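PDB 3S5W: L-ornithine 5-monooxygenase from Pseudomonas aeruginosa, which catalyses the FAD- and NADPH-dependent N5-hydroxylation of L-ornithine, the first step in making the hydroxamate groups of the siderophore pyoverdin. Local coordinates for residues A[183-189]-A[411-417]; A[48-53]-A[440-444]. All blocks are in the same frame, centred on the assembly; numbering follows the deposited sequence.

Contact 1 (A[183-189]-A[411-417]); sequences ALVVSPG and AIYAQGF. With FAD (flavin-adenine dinucleotide), chain C.
Leu-184 and Ile-412 stand side by side on one face of a parallel strand pair, CD2 of Leu-184 4.1 Å from CG2 of Ile-412, and Val-186 and Ala-414 continue that face. Ala-183, Ala-411, Val-185 and Tyr-413 occupy the other. Four backbone bonds, among them Tyr-413 N to Leu-184 O at 2.8 Å, alternate between the strands. The Tyr-413 ring turns an edge to Leu-184 O, while its hydroxyl bonds to Ser-442. Val-185 directs CG2 opposite its backbone N (anti), against Tyr-413 CB and NE2 of Gln-415, whose OE1 bonds to Arg-435. Where the strands end, Ser-187 OG packs 3.3 Å from Gln-415 CB and is hydrogen-bonded to Asn-42. Phe-417, its CG anti to the carbonyl carbon (chi1 -71°), reaches across to the other segment, bringing CE2 3.4 Å from Pro-188 CD. Pro-188 also meets the cofactor: its CB lies 3.6 Å from FAD adenine N7A. One water accepts from Gly-189 N and donates to Gln-415 O and FAD O2P, joining the loops after both strands to the pyrophosphate. Strand 411-414 thus extends the sheet of the FAD-binding domain beyond 183-186, which pairs with 30-36; helices 40-56 and 432-447 cover the Val-185 and Tyr-413 face.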
# COMPACT_ATOMS: atom_id res chain seq x y z
N ALA A 183 12.04 -18.50 -11.13
CA ALA A 183 12.22 -17.33 -10.27
C ALA A 183 10.85 -16.76 -9.86
O ALA A 183 9.85 -16.94 -10.58
CB ALA A 183 13.04 -16.25 -11.00
N LEU A 184 10.83 -16.08 -8.72
CA LEU A 184 9.61 -15.56 -8.12
C LEU A 184 9.82 -14.12 -7.66
O LEU A 184 10.87 -13.80 -7.10
CB LEU A 184 9.24 -16.39 -6.89
CG LEU A 184 7.93 -16.12 -6.15
CD1 LEU A 184 6.67 -16.53 -6.94
CD2 LEU A 184 7.96 -16.85 -4.82
N VAL A 185 8.81 -13.29 -7.87
CA VAL A 185 8.84 -11.94 -7.26
C VAL A 185 7.57 -11.75 -6.42
O VAL A 185 6.47 -11.92 -6.90
CB VAL A 185 9.13 -10.81 -8.31
CG1 VAL A 185 8.06 -10.76 -9.39
CG2 VAL A 185 9.26 -9.43 -7.62
N VAL A 186 7.75 -11.48 -5.13
CA VAL A 186 6.65 -11.40 -4.18
C VAL A 186 6.32 -9.92 -3.88
O VAL A 186 7.09 -9.26 -3.18
CB VAL A 186 6.98 -12.14 -2.87
CG1 VAL A 186 5.84 -12.04 -1.89
CG2 VAL A 186 7.24 -13.65 -3.15
N SER A 187 5.20 -9.43 -4.41
CA SER A 187 4.79 -8.00 -4.25
C SER A 187 3.32 -7.86 -3.87
O SER A 187 2.54 -7.26 -4.63
CB SER A 187 5.07 -7.26 -5.55
OG SER A 187 6.39 -7.51 -5.99
N PRO A 188 2.90 -8.44 -2.73
CA PRO A 188 1.47 -8.52 -2.42
C PRO A 188 0.90 -7.33 -1.64
O PRO A 188 -0.28 -7.34 -1.30
CB PRO A 188 1.37 -9.80 -1.57
CG PRO A 188 2.67 -9.76 -0.77
CD PRO A 188 3.71 -9.21 -1.75
N GLY A 189 1.73 -6.34 -1.34
CA GLY A 189 1.28 -5.15 -0.63
C GLY A 189 1.18 -5.43 0.86
O GLY A 189 1.57 -6.51 1.31
N ALA A 411 15.91 -17.93 -7.79
CA ALA A 411 15.98 -16.56 -7.26
C ALA A 411 14.58 -16.15 -6.81
O ALA A 411 13.61 -16.33 -7.56
CB ALA A 411 16.52 -15.61 -8.33
N ILE A 412 14.47 -15.65 -5.58
CA ILE A 412 13.22 -15.11 -5.04
C ILE A 412 13.44 -13.63 -4.66
O ILE A 412 14.34 -13.31 -3.89
CB ILE A 412 12.75 -15.89 -3.81
CG1 ILE A 412 12.66 -17.41 -4.15
CG2 ILE A 412 11.41 -15.31 -3.28
CD1 ILE A 412 12.63 -18.29 -2.95
N TYR A 413 12.62 -12.75 -5.23
CA TYR A 413 12.70 -11.31 -4.93
C TYR A 413 11.42 -10.89 -4.19
O TYR A 413 10.38 -11.53 -4.34
CB TYR A 413 12.83 -10.53 -6.23
CG TYR A 413 14.06 -10.86 -7.04
CD1 TYR A 413 14.07 -11.93 -7.94
CD2 TYR A 413 15.21 -10.08 -6.94
CE1 TYR A 413 15.22 -12.23 -8.70
CE2 TYR A 413 16.35 -10.37 -7.71
CZ TYR A 413 16.34 -11.46 -8.59
OH TYR A 413 17.46 -11.76 -9.34
N ALA A 414 11.51 -9.83 -3.39
CA ALA A 414 10.34 -9.29 -2.71
C ALA A 414 10.35 -7.77 -2.84
O ALA A 414 11.39 -7.17 -2.74
CB ALA A 414 10.32 -9.71 -1.26
N GLN A 415 9.17 -7.16 -3.03
CA GLN A 415 9.07 -5.71 -3.19
C GLN A 415 8.15 -5.18 -2.12
O GLN A 415 7.02 -5.68 -1.98
CB GLN A 415 8.52 -5.37 -4.58
CG GLN A 415 9.43 -5.78 -5.72
CD GLN A 415 9.14 -5.00 -6.98
OE1 GLN A 415 9.38 -3.79 -7.03
NE2 GLN A 415 8.61 -5.68 -8.00
N GLY A 416 8.62 -4.17 -1.38
CA GLY A 416 7.81 -3.46 -0.39
C GLY A 416 7.95 -4.00 1.02
O GLY A 416 7.20 -3.59 1.92
N PHE A 417 8.92 -4.90 1.21
CA PHE A 417 9.14 -5.57 2.50
C PHE A 417 10.49 -5.25 3.12
O PHE A 417 10.98 -5.96 4.01
CB PHE A 417 8.93 -7.09 2.33
CG PHE A 417 7.50 -7.42 2.13
CD1 PHE A 417 6.67 -7.65 3.23
CD2 PHE A 417 6.93 -7.38 0.84
CE1 PHE A 417 5.30 -7.87 3.07
CE2 PHE A 417 5.56 -7.61 0.66
CZ PHE A 417 4.74 -7.86 1.78
PA FAD C . -0.12 -3.06 -3.93
O1A FAD C . -0.70 -3.18 -2.57
O2A FAD C . -0.53 -1.80 -4.71
O5B FAD C . -0.53 -4.35 -4.83
C5B FAD C . -0.45 -5.64 -4.26
C4B FAD C . -1.29 -6.51 -5.17
O4B FAD C . -1.14 -7.84 -4.73
C3B FAD C . -2.77 -6.17 -5.05
O3B FAD C . -3.29 -5.81 -6.31
C2B FAD C . -3.41 -7.45 -4.50
O2B FAD C . -4.64 -7.76 -5.15
C1B FAD C . -2.40 -8.49 -4.86
N9A FAD C . -2.30 -9.63 -3.95
C8A FAD C . -2.14 -9.62 -2.57
N7A FAD C . -2.02 -10.92 -2.16
C5A FAD C . -2.08 -11.72 -3.26
C6A FAD C . -2.01 -13.10 -3.42
N6A FAD C . -1.62 -13.88 -2.40
N1A FAD C . -2.12 -13.62 -4.70
C2A FAD C . -2.27 -12.82 -5.82
N3A FAD C . -2.34 -11.44 -5.66
C4A FAD C . -2.25 -10.91 -4.40
N1 FAD C . 2.08 5.56 -2.27
C2 FAD C . 2.50 6.73 -2.88
O2 FAD C . 3.65 6.85 -3.28
N3 FAD C . 1.63 7.79 -3.05
C4 FAD C . 0.33 7.71 -2.64
O4 FAD C . -0.43 8.67 -2.85
C4X FAD C . -0.11 6.53 -2.00
N5 FAD C . -1.42 6.43 -1.55
C5X FAD C . -1.84 5.27 -0.92
C6 FAD C . -3.16 5.18 -0.47
C7 FAD C . -3.61 4.04 0.17
C7M FAD C . -5.05 4.01 0.64
C8 FAD C . -2.73 2.99 0.39
C8M FAD C . -3.15 1.72 1.08
C9 FAD C . -1.41 3.07 -0.05
C9A FAD C . -0.95 4.20 -0.73
N10 FAD C . 0.37 4.30 -1.18
C10 FAD C . 0.79 5.48 -1.80
C1' FAD C . 1.38 3.22 -0.95
C2' FAD C . 1.18 1.96 -1.83
O2' FAD C . 1.75 0.91 -1.05
C3' FAD C . 1.93 2.13 -3.14
O3' FAD C . 1.50 3.29 -3.87
C4' FAD C . 1.73 0.91 -4.08
O4' FAD C . 0.34 0.61 -4.16
C5' FAD C . 2.57 -0.34 -3.70
O5' FAD C . 2.54 -1.21 -4.82
P FAD C . 2.66 -2.82 -4.70
O1P FAD C . 2.43 -3.33 -6.10
O2P FAD C . 3.99 -3.11 -4.05
O3P FAD C . 1.46 -3.21 -3.73
O HOH W 1 4.41 -5.29 -2.27

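Contact 2 (A[48-53]-A[440-444]); sequences ALQERA and SGSLY
Arg-52 lays its guanidinium over Gly-441, whose CA sits 3.3 Å from the guanidinium plane, beneath the centre of the group. The lack of a side chain at Gly-441 lets the flat cation come down on the helix backbone. The arginine chain, extended from CG to NE, carries the group across to helix 432-447. There NE donates to Ser-440 OG at 2.9 Å; the oxygen lies near the guanidinium plane, although the N-H...O angle is 146° and the bond is not straight. NH2 and NH1 are held by Glu-437 O and Gln-56 OE1, so the group is fixed along its edge as well as over one face. Ser-440 OG also bonds to Ala-436 O in its own helix, and a water donates both to it and to Ala-48 O.

These are helices 40-56 and 432-447 of the FAD-binding domain: the first follows strand 30-36 in the Rossmann-type arrangement, the second is the last helix of the modelled chain. Their local segments cross at -53° with axes 10.2 Å apart.

Toward the sheet the contact is apolar. Leu-49 sends CD2 to 3.5 Å from Ser-440 CB and on to Leu-443 CD2, and both leucines rest on Leu-33 of strand 30-36. Tyr-444 packs instead on the aliphatic part of Arg-52, CE2 of the ring 3.6 Å from Arg-52 CB. The two side chains run past each other in opposite directions, with ring and guanidinium planes 42° apart, which is no parallel stack. The tyrosine hydroxyl reaches beyond Ala-53 to bond with Gly-57 O, just past the end of helix 40-56.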
# COMPACT_ATOMS: atom_id res chain seq x y z
N ALA A 48 9.93 -2.72 -17.07
CA ALA A 48 11.39 -2.75 -17.12
C ALA A 48 11.88 -4.03 -17.83
O ALA A 48 12.88 -4.00 -18.58
CB ALA A 48 11.95 -2.66 -15.74
N LEU A 49 11.17 -5.14 -17.61
CA LEU A 49 11.45 -6.41 -18.32
C LEU A 49 11.26 -6.27 -19.81
O LEU A 49 12.12 -6.71 -20.58
CB LEU A 49 10.58 -7.57 -17.79
CG LEU A 49 10.87 -8.05 -16.38
CD1 LEU A 49 9.77 -8.98 -15.87
CD2 LEU A 49 12.25 -8.68 -16.26
N GLN A 50 10.16 -5.63 -20.22
CA GLN A 50 9.88 -5.34 -21.64
C GLN A 50 10.95 -4.47 -22.31
O GLN A 50 11.29 -4.70 -23.50
CB GLN A 50 8.47 -4.76 -21.83
CG GLN A 50 8.19 -4.27 -23.26
CD GLN A 50 6.78 -3.76 -23.45
OE1 GLN A 50 5.92 -4.48 -23.96
NE2 GLN A 50 6.53 -2.53 -23.04
N GLU A 51 11.50 -3.48 -21.58
CA GLU A 51 12.61 -2.64 -22.09
C GLU A 51 13.89 -3.42 -22.35
O GLU A 51 14.64 -3.10 -23.27
CB GLU A 51 12.95 -1.46 -21.16
CG GLU A 51 11.77 -0.50 -20.95
CD GLU A 51 12.10 0.76 -20.09
OE1 GLU A 51 13.21 0.84 -19.50
OE2 GLU A 51 11.23 1.66 -20.03
N ARG A 52 14.15 -4.43 -21.52
CA ARG A 52 15.35 -5.25 -21.63
C ARG A 52 15.25 -6.35 -22.70
O ARG A 52 16.28 -6.86 -23.14
CB ARG A 52 15.67 -5.88 -20.28
CG ARG A 52 16.13 -4.91 -19.21
CD ARG A 52 16.47 -5.64 -17.93
NE ARG A 52 17.02 -4.75 -16.89
CZ ARG A 52 18.29 -4.35 -16.80
NH1 ARG A 52 19.19 -4.76 -17.68
NH2 ARG A 52 18.67 -3.55 -15.80
N ALA A 53 14.02 -6.69 -23.10
CA ALA A 53 13.72 -7.83 -23.96
C ALA A 53 14.44 -7.81 -25.31
O ALA A 53 15.01 -8.83 -25.71
CB ALA A 53 12.21 -8.00 -24.15
N SER A 440 14.94 -6.30 -12.46
CA SER A 440 14.97 -6.88 -13.80
C SER A 440 16.42 -7.20 -14.25
O SER A 440 16.66 -8.27 -14.83
CB SER A 440 14.19 -6.07 -14.84
OG SER A 440 14.81 -4.82 -15.06
N GLY A 441 17.36 -6.31 -13.94
CA GLY A 441 18.80 -6.54 -14.18
C GLY A 441 19.33 -7.76 -13.45
O GLY A 441 20.02 -8.61 -14.04
N SER A 442 19.05 -7.84 -12.16
CA SER A 442 19.48 -8.96 -11.36
C SER A 442 18.89 -10.28 -11.90
O SER A 442 19.59 -11.30 -11.98
CB SER A 442 19.04 -8.75 -9.92
OG SER A 442 19.32 -9.89 -9.12
N LEU A 443 17.60 -10.27 -12.26
CA LEU A 443 16.91 -11.45 -12.76
C LEU A 443 17.56 -11.98 -14.03
O LEU A 443 17.82 -13.19 -14.11
CB LEU A 443 15.43 -11.18 -12.99
CG LEU A 443 14.58 -12.32 -13.56
CD1 LEU A 443 14.58 -13.53 -12.63
CD2 LEU A 443 13.16 -11.87 -13.82
N TYR A 444 17.82 -11.09 -14.99
CA TYR A 444 18.52 -11.49 -16.23
C TYR A 444 19.90 -12.05 -15.92
O TYR A 444 20.30 -13.05 -16.51
CB TYR A 444 18.63 -10.35 -17.24
CG TYR A 444 17.47 -10.23 -18.19
CD1 TYR A 444 17.40 -11.02 -19.35
CD2 TYR A 444 16.45 -9.32 -17.95
CE1 TYR A 444 16.34 -10.90 -20.23
CE2 TYR A 444 15.38 -9.20 -18.82
CZ TYR A 444 15.32 -9.99 -19.96
OH TYR A 444 14.26 -9.85 -20.82
O HOH W 2 15.05 -2.32 -17.11

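Overall arrangement
The two contacts belong to neighbouring layers of one domain and illustrate how chemistry follows place in a fold. Contact 1 lies within the sheet, its centre about 14 Å from the centre of the chain; it is held by backbone hydrogen bonds and mostly apolar side chains, and its strands run out into loops at the FAD. Contact 2, its centre about 24 Å from that of the chain and away from the annotated sites, pairs helices that also cover a face of this sheet. It is largely buried too, but has a partly exposed arginine and no backbone pairing; one direct side-chain hydrogen bond and a water bridge accompany side-chain packing. The layers meet directly where Ala-183 CB packs on Leu-443 CD1.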